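Local coordinates for protein leucine aminopeptidase 2, chloroplastic (Streptomyces sp. BC16019, PDB 5LHJ) that is an M17-family metalloaminopeptidase acting in bottromycin maturation, and probably removes unsubstituted N-terminal amino acids from peptides at a two-manganese site, at residues V256-G268 against M281-A293. Sequence-based numbering, arbitrary orientation.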
ATOM      1  N   VAL A 256      31.131  34.397 -10.422  1.00 24.84           N
ATOM      2  CA  VAL A 256      30.218  33.463  -9.755  1.00 23.16           C
ATOM      3  C   VAL A 256      29.639  32.490 -10.786  1.00 22.08           C
ATOM      4  O   VAL A 256      29.173  32.905 -11.853  1.00 21.46           O
ATOM      5  CB  VAL A 256      29.075  34.230  -9.037  1.00 23.39           C
ATOM      6  CG1 VAL A 256      28.066  33.268  -8.394  1.00 23.21           C
ATOM      7  CG2 VAL A 256      29.647  35.172  -7.986  1.00 23.96           C
ATOM      8  N   GLY A 257      29.680  31.195 -10.460  1.00 20.76           N
ATOM      9  CA  GLY A 257      29.049  30.147 -11.255  1.00 20.08           C
ATOM     10  C   GLY A 257      27.724  29.742 -10.635  1.00 19.37           C
ATOM     11  O   GLY A 257      27.677  29.488  -9.439  1.00 19.46           O
ATOM     12  N   LEU A 258      26.657  29.713 -11.437  1.00 18.49           N
ATOM     13  CA  LEU A 258      25.342  29.233 -11.008  1.00 18.26           C
ATOM     14  C   LEU A 258      25.015  27.972 -11.801  1.00 17.91           C
ATOM     15  O   LEU A 258      25.126  27.964 -13.030  1.00 18.14           O
ATOM     16  CB  LEU A 258      24.239  30.270 -11.275  1.00 18.07           C
ATOM     17  CG  LEU A 258      24.404  31.658 -10.644  1.00 18.43           C
ATOM     18  CD1 LEU A 258      23.246  32.564 -11.027  1.00 18.60           C
ATOM     19  CD2 LEU A 258      24.537  31.549  -9.128  1.00 18.52           C
ATOM     20  N   VAL A 259      24.618  26.915 -11.101  1.00 17.42           N
ATOM     21  CA  VAL A 259      24.283  25.645 -11.725  1.00 17.38           C
ATOM     22  C   VAL A 259      22.809  25.378 -11.452  1.00 17.46           C
ATOM     23  O   VAL A 259      22.411  25.339 -10.292  1.00 17.74           O
ATOM     24  CB  VAL A 259      25.137  24.490 -11.156  1.00 17.46           C
ATOM     25  CG1 VAL A 259      24.719  23.157 -11.765  1.00 17.41           C
ATOM     26  CG2 VAL A 259      26.614  24.757 -11.403  1.00 17.68           C
ATOM     27  N   GLY A 260      22.009  25.181 -12.504  1.00 17.18           N
ATOM     28  CA  GLY A 260      20.564  24.967 -12.348  1.00 16.99           C
ATOM     29  C   GLY A 260      20.075  23.668 -12.958  1.00 17.15           C
ATOM     30  O   GLY A 260      20.288  23.437 -14.150  1.00 17.29           O
ATOM     31  N   LYS A 261      19.409  22.832 -12.158  1.00 16.66           N
ATOM     32  CA  LYS A 261      18.867  21.549 -12.630  1.00 16.98           C
ATOM     33  C   LYS A 261      17.688  21.751 -13.583  1.00 16.53           C
ATOM     34  O   LYS A 261      16.671  22.314 -13.189  1.00 16.09           O
ATOM     35  CB  LYS A 261      18.426  20.670 -11.446  1.00 17.58           C
ATOM     36  CG  LYS A 261      17.741  19.346 -11.811  1.00 18.26           C
ATOM     37  CD  LYS A 261      17.042  18.718 -10.599  1.00 19.20           C
ATOM     38  CE  LYS A 261      16.038  17.675 -11.047  1.00 20.31           C
ATOM     39  NZ  LYS A 261      15.382  17.001  -9.916  1.00 21.61           N
ATOM     40  N   GLY A 262      17.837  21.280 -14.826  1.00 16.47           N
ATOM     41  CA  GLY A 262      16.808  21.443 -15.850  1.00 16.75           C
ATOM     42  C   GLY A 262      16.166  20.164 -16.359  1.00 16.85           C
ATOM     43  O   GLY A 262      16.114  19.940 -17.571  1.00 17.33           O
ATOM     44  N   VAL A 263      15.617  19.349 -15.460  1.00 16.81           N
ATOM     45  CA  VAL A 263      14.899  18.152 -15.903  1.00 17.11           C
ATOM     46  C   VAL A 263      13.485  18.592 -16.277  1.00 17.13           C
ATOM     47  O   VAL A 263      12.674  18.889 -15.418  1.00 17.03           O
ATOM     48  CB  VAL A 263      14.920  17.012 -14.855  1.00 17.11           C
ATOM     49  CG1 VAL A 263      14.136  15.801 -15.358  1.00 17.49           C
ATOM     50  CG2 VAL A 263      16.359  16.614 -14.574  1.00 17.41           C
ATOM     51  N   THR A 264      13.217  18.655 -17.577  1.00 17.35           N
ATOM     52  CA  THR A 264      11.972  19.200 -18.091  1.00 17.74           C
ATOM     53  C   THR A 264      10.761  18.293 -17.887  1.00 18.18           C
ATOM     54  O   THR A 264       9.633  18.779 -17.819  1.00 18.22           O
ATOM     55  CB  THR A 264      12.096  19.590 -19.574  1.00 18.30           C
ATOM     56  OG1 THR A 264      12.418  18.437 -20.363  1.00 18.66           O
ATOM     57  CG2 THR A 264      13.198  20.647 -19.735  1.00 18.49           C
ATOM     58  N   PHE A 265      10.994  16.987 -17.802  1.00 18.15           N
ATOM     59  CA  PHE A 265       9.965  16.058 -17.371  1.00 18.29           C
ATOM     60  C   PHE A 265      10.633  14.904 -16.636  1.00 18.33           C
ATOM     61  O   PHE A 265      11.553  14.288 -17.168  1.00 17.68           O
ATOM     62  CB  PHE A 265       9.136  15.533 -18.541  1.00 18.81           C
ATOM     63  CG  PHE A 265       8.035  14.621 -18.102  1.00 18.91           C
ATOM     64  CD1 PHE A 265       6.923  15.126 -17.451  1.00 19.63           C
ATOM     65  CD2 PHE A 265       8.166  13.258 -18.245  1.00 19.81           C
ATOM     66  CE1 PHE A 265       5.932  14.279 -16.982  1.00 20.08           C
ATOM     67  CE2 PHE A 265       7.176  12.397 -17.796  1.00 20.16           C
ATOM     68  CZ  PHE A 265       6.070  12.902 -17.155  1.00 19.98           C
ATOM     69  N   ASP A 266      10.177  14.643 -15.410  1.00 18.64           N
ATOM     70  CA  ASP A 266      10.700  13.557 -14.600  1.00 18.92           C
ATOM     71  C   ASP A 266       9.575  12.578 -14.230  1.00 19.41           C
ATOM     72  O   ASP A 266       8.761  12.855 -13.345  1.00 19.53           O
ATOM     73  CB  ASP A 266      11.362  14.117 -13.345  1.00 19.03           C
ATOM     74  CG  ASP A 266      11.862  13.038 -12.420  1.00 19.65           C
ATOM     75  OD1 ASP A 266      12.085  11.901 -12.883  1.00 19.06           O
ATOM     76  OD2 ASP A 266      12.006  13.329 -11.219  1.00 20.50           O
ATOM     77  N   SER A 267       9.578  11.424 -14.891  1.00 19.46           N
ATOM     78  CA  SER A 267       8.639  10.349 -14.605  1.00 20.00           C
ATOM     79  C   SER A 267       9.105   9.436 -13.477  1.00 19.65           C
ATOM     80  O   SER A 267       8.372   8.518 -13.118  1.00 20.32           O
ATOM     81  CB  SER A 267       8.475   9.461 -15.844  1.00 20.57           C
ATOM     82  OG  SER A 267       9.618   8.632 -15.962  1.00 21.66           O
ATOM     83  N   GLY A 268      10.336   9.619 -12.995  1.00 18.96           N
ATOM     84  CA  GLY A 268      10.966   8.676 -12.068  1.00 18.86           C
ATOM     85  C   GLY A 268      11.819   7.626 -12.753  1.00 19.03           C
ATOM     86  O   GLY A 268      12.555   6.907 -12.086  1.00 19.10           O
ATOM     87  N   MET A 281       5.364  16.758 -12.414  1.00 34.30           N
ATOM     88  CA  MET A 281       6.515  16.119 -13.069  1.00 34.96           C
ATOM     89  C   MET A 281       7.234  17.027 -14.084  1.00 33.60           C
ATOM     90  O   MET A 281       8.401  16.773 -14.442  1.00 30.46           O
ATOM     91  CB  MET A 281       6.076  14.822 -13.755  1.00 36.80           C
ATOM     92  CG  MET A 281       5.654  13.706 -12.813  1.00 38.37           C
ATOM     93  SD  MET A 281       5.116  12.245 -13.739  1.00 41.70           S
ATOM     94  CE  MET A 281       4.806  11.110 -12.389  1.00 41.82           C
ATOM     95  N   LYS A 282       6.515  18.055 -14.546  1.00 32.38           N
ATOM     96  CA  LYS A 282       7.064  19.143 -15.387  1.00 32.15           C
ATOM     97  C   LYS A 282       7.858  20.240 -14.627  1.00 31.29           C
ATOM     98  O   LYS A 282       8.484  21.096 -15.287  1.00 32.73           O
ATOM     99  CB  LYS A 282       5.921  19.839 -16.160  1.00 32.18           C
ATOM    100  CG  LYS A 282       4.942  20.641 -15.283  1.00 32.36           C
ATOM    101  CD  LYS A 282       3.941  21.449 -16.102  1.00 32.28           C
ATOM    102  CE  LYS A 282       3.030  22.259 -15.182  1.00 32.03           C
ATOM    103  NZ  LYS A 282       1.969  22.991 -15.923  1.00 31.79           N
ATOM    104  N   ALA A 283       7.790  20.240 -13.284  1.00 29.13           N
ATOM    105  CA  ALA A 283       8.356  21.298 -12.404  1.00 27.37           C
ATOM    106  C   ALA A 283       9.790  21.027 -11.897  1.00 24.64           C
ATOM    107  O   ALA A 283      10.390  21.813 -11.126  1.00 23.62           O
ATOM    108  CB  ALA A 283       7.445  21.496 -11.225  1.00 28.01           C
ATOM    109  N   ASP A 284      10.361  19.924 -12.344  1.00 22.33           N
ATOM    110  CA  ASP A 284      11.705  19.574 -11.943  1.00 21.60           C
ATOM    111  C   ASP A 284      12.804  20.308 -12.733  1.00 19.84           C
ATOM    112  O   ASP A 284      13.970  19.955 -12.636  1.00 18.86           O
ATOM    113  CB  ASP A 284      11.885  18.053 -11.919  1.00 22.78           C
ATOM    114  CG  ASP A 284      11.625  17.478 -10.529  1.00 24.15           C
ATOM    115  OD1 ASP A 284      12.308  17.913  -9.570  1.00 25.31           O
ATOM    116  OD2 ASP A 284      10.736  16.618 -10.378  1.00 25.13           O
ATOM    117  N   MET A 285      12.416  21.352 -13.462  1.00 18.58           N
ATOM    118  CA  MET A 285      13.376  22.293 -14.086  1.00 17.97           C
ATOM    119  C   MET A 285      13.300  23.669 -13.400  1.00 17.43           C
ATOM    120  O   MET A 285      13.811  24.664 -13.929  1.00 17.26           O
ATOM    121  CB  MET A 285      13.145  22.378 -15.602  1.00 18.33           C
ATOM    122  CG  MET A 285      11.694  22.398 -16.075  1.00 18.65           C
ATOM    123  SD  MET A 285      10.629  23.638 -15.335  1.00 19.26           S
ATOM    124  CE  MET A 285      11.292  25.128 -16.081  1.00 19.07           C
ATOM    125  N   GLY A 286      12.715  23.715 -12.192  1.00 16.61           N
ATOM    126  CA  GLY A 286      12.579  24.961 -11.427  1.00 16.45           C
ATOM    127  C   GLY A 286      13.915  25.610 -11.079  1.00 16.07           C
ATOM    128  O   GLY A 286      14.009  26.843 -11.013  1.00 16.26           O
ATOM    129  N   GLY A 287      14.944  24.801 -10.871  1.00 15.54           N
ATOM    130  CA  GLY A 287      16.289  25.320 -10.590  1.00 15.53           C
ATOM    131  C   GLY A 287      16.915  26.012 -11.797  1.00 15.62           C
ATOM    132  O   GLY A 287      17.446  27.134 -11.684  1.00 15.74           O
ATOM    133  N   ALA A 288      16.844  25.351 -12.947  1.00 15.34           N
ATOM    134  CA  ALA A 288      17.278  25.949 -14.216  1.00 15.66           C
ATOM    135  C   ALA A 288      16.476  27.214 -14.528  1.00 15.69           C
ATOM    136  O   ALA A 288      17.052  28.219 -14.978  1.00 16.06           O
ATOM    137  CB  ALA A 288      17.154  24.946 -15.355  1.00 15.52           C
ATOM    138  N   ALA A 289      15.162  27.188 -14.287  1.00 15.68           N
ATOM    139  CA  ALA A 289      14.324  28.370 -14.491  1.00 15.81           C
ATOM    140  C   ALA A 289      14.787  29.549 -13.631  1.00 15.83           C
ATOM    141  O   ALA A 289      14.838  30.689 -14.113  1.00 15.87           O
ATOM    142  CB  ALA A 289      12.857  28.071 -14.203  1.00 16.01           C
ATOM    143  N   ALA A 290      15.100  29.283 -12.372  1.00 15.50           N
ATOM    144  CA  ALA A 290      15.536  30.330 -11.450  1.00 15.77           C
ATOM    145  C   ALA A 290      16.876  30.935 -11.877  1.00 15.96           C
ATOM    146  O   ALA A 290      17.052  32.168 -11.851  1.00 16.19           O
ATOM    147  CB  ALA A 290      15.628  29.805 -10.025  1.00 15.96           C
ATOM    148  N   VAL A 291      17.792  30.078 -12.303  1.00 15.82           N
ATOM    149  CA  VAL A 291      19.118  30.510 -12.747  1.00 16.34           C
ATOM    150  C   VAL A 291      19.027  31.340 -14.026  1.00 16.65           C
ATOM    151  O   VAL A 291      19.634  32.423 -14.111  1.00 16.97           O
ATOM    152  CB  VAL A 291      20.086  29.315 -12.908  1.00 16.05           C
ATOM    153  CG1 VAL A 291      21.397  29.718 -13.599  1.00 16.27           C
ATOM    154  CG2 VAL A 291      20.398  28.699 -11.547  1.00 16.12           C
ATOM    155  N   VAL A 292      18.264  30.853 -15.003  1.00 16.77           N
ATOM    156  CA  VAL A 292      18.088  31.589 -16.263  1.00 16.99           C
ATOM    157  C   VAL A 292      17.482  32.973 -15.994  1.00 17.26           C
ATOM    158  O   VAL A 292      17.962  33.991 -16.516  1.00 17.35           O
ATOM    159  CB  VAL A 292      17.212  30.796 -17.258  1.00 16.92           C
ATOM    160  CG1 VAL A 292      16.789  31.648 -18.449  1.00 17.23           C
ATOM    161  CG2 VAL A 292      17.948  29.538 -17.726  1.00 16.96           C
ATOM    162  N   ALA A 293      16.430  33.003 -15.185  1.00 17.24           N
ATOM    163  CA  ALA A 293      15.732  34.242 -14.897  1.00 17.63           C
ATOM    164  C   ALA A 293      16.635  35.245 -14.166  1.00 18.12           C
ATOM    165  O   ALA A 293      16.660  36.431 -14.539  1.00 18.53           O
ATOM    166  CB  ALA A 293      14.453  33.978 -14.104  1.00 17.71           C
TER
HETATM  167  O   HOH W   1      15.273  21.934 -10.703  1.00 15.39           O
HETATM  168  O   HOH W   2       8.815  14.702 -10.986  1.00 33.04           O
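Part of the two-manganese site of the M17 aminopeptidase catalytic domain is built here between strand 255-263 with its continuation 265-266 and the loop leading into helix 286-301: K261, D266 and D284 are manganese ligands in this protein, with D343 and E345 completing the site, but no metal is modelled in this chain. K261 has CG anti to the backbone N (chi1 175°) and an extended chain, which carries NZ to D284 OD1 at 3.2 Å, a salt bridge made from above the carboxylate plane. T373 ties both ends, its carbonyl accepting from NZ and its hydroxyl meeting OD1. A methionine in place of K261 would probably leave D284 OD1 without its cationic mate and the T373 carbonyl without this donor. D284 OD2 lies 3.6 Å from D266 OD2, the carboxylate planes 62° apart, a closeness consistent with a metal site that holds no modelled ion; K273 forms a salt bridge with D266 OD2 and probably eases the repulsion. Where the helix begins, A288 N donates to K261 O (3.1 Å), and a water donates to K261 O and D284 O and accepts from G287 N. The axes of strand 256-260 and helix 286-293 approach to 7.0 Å, which G260 permits: a CB there would clash with A288 CA. V291 CG1 reaches L258 CB at 3.7 Å. At the far end D266 N donates to M281 O (2.9 Å), and M281 crosses the F265 ring obliquely, a Met-aromatic contact with M281 SD 4.6 Å from the centroid of the F265 ring, 56° off its normal.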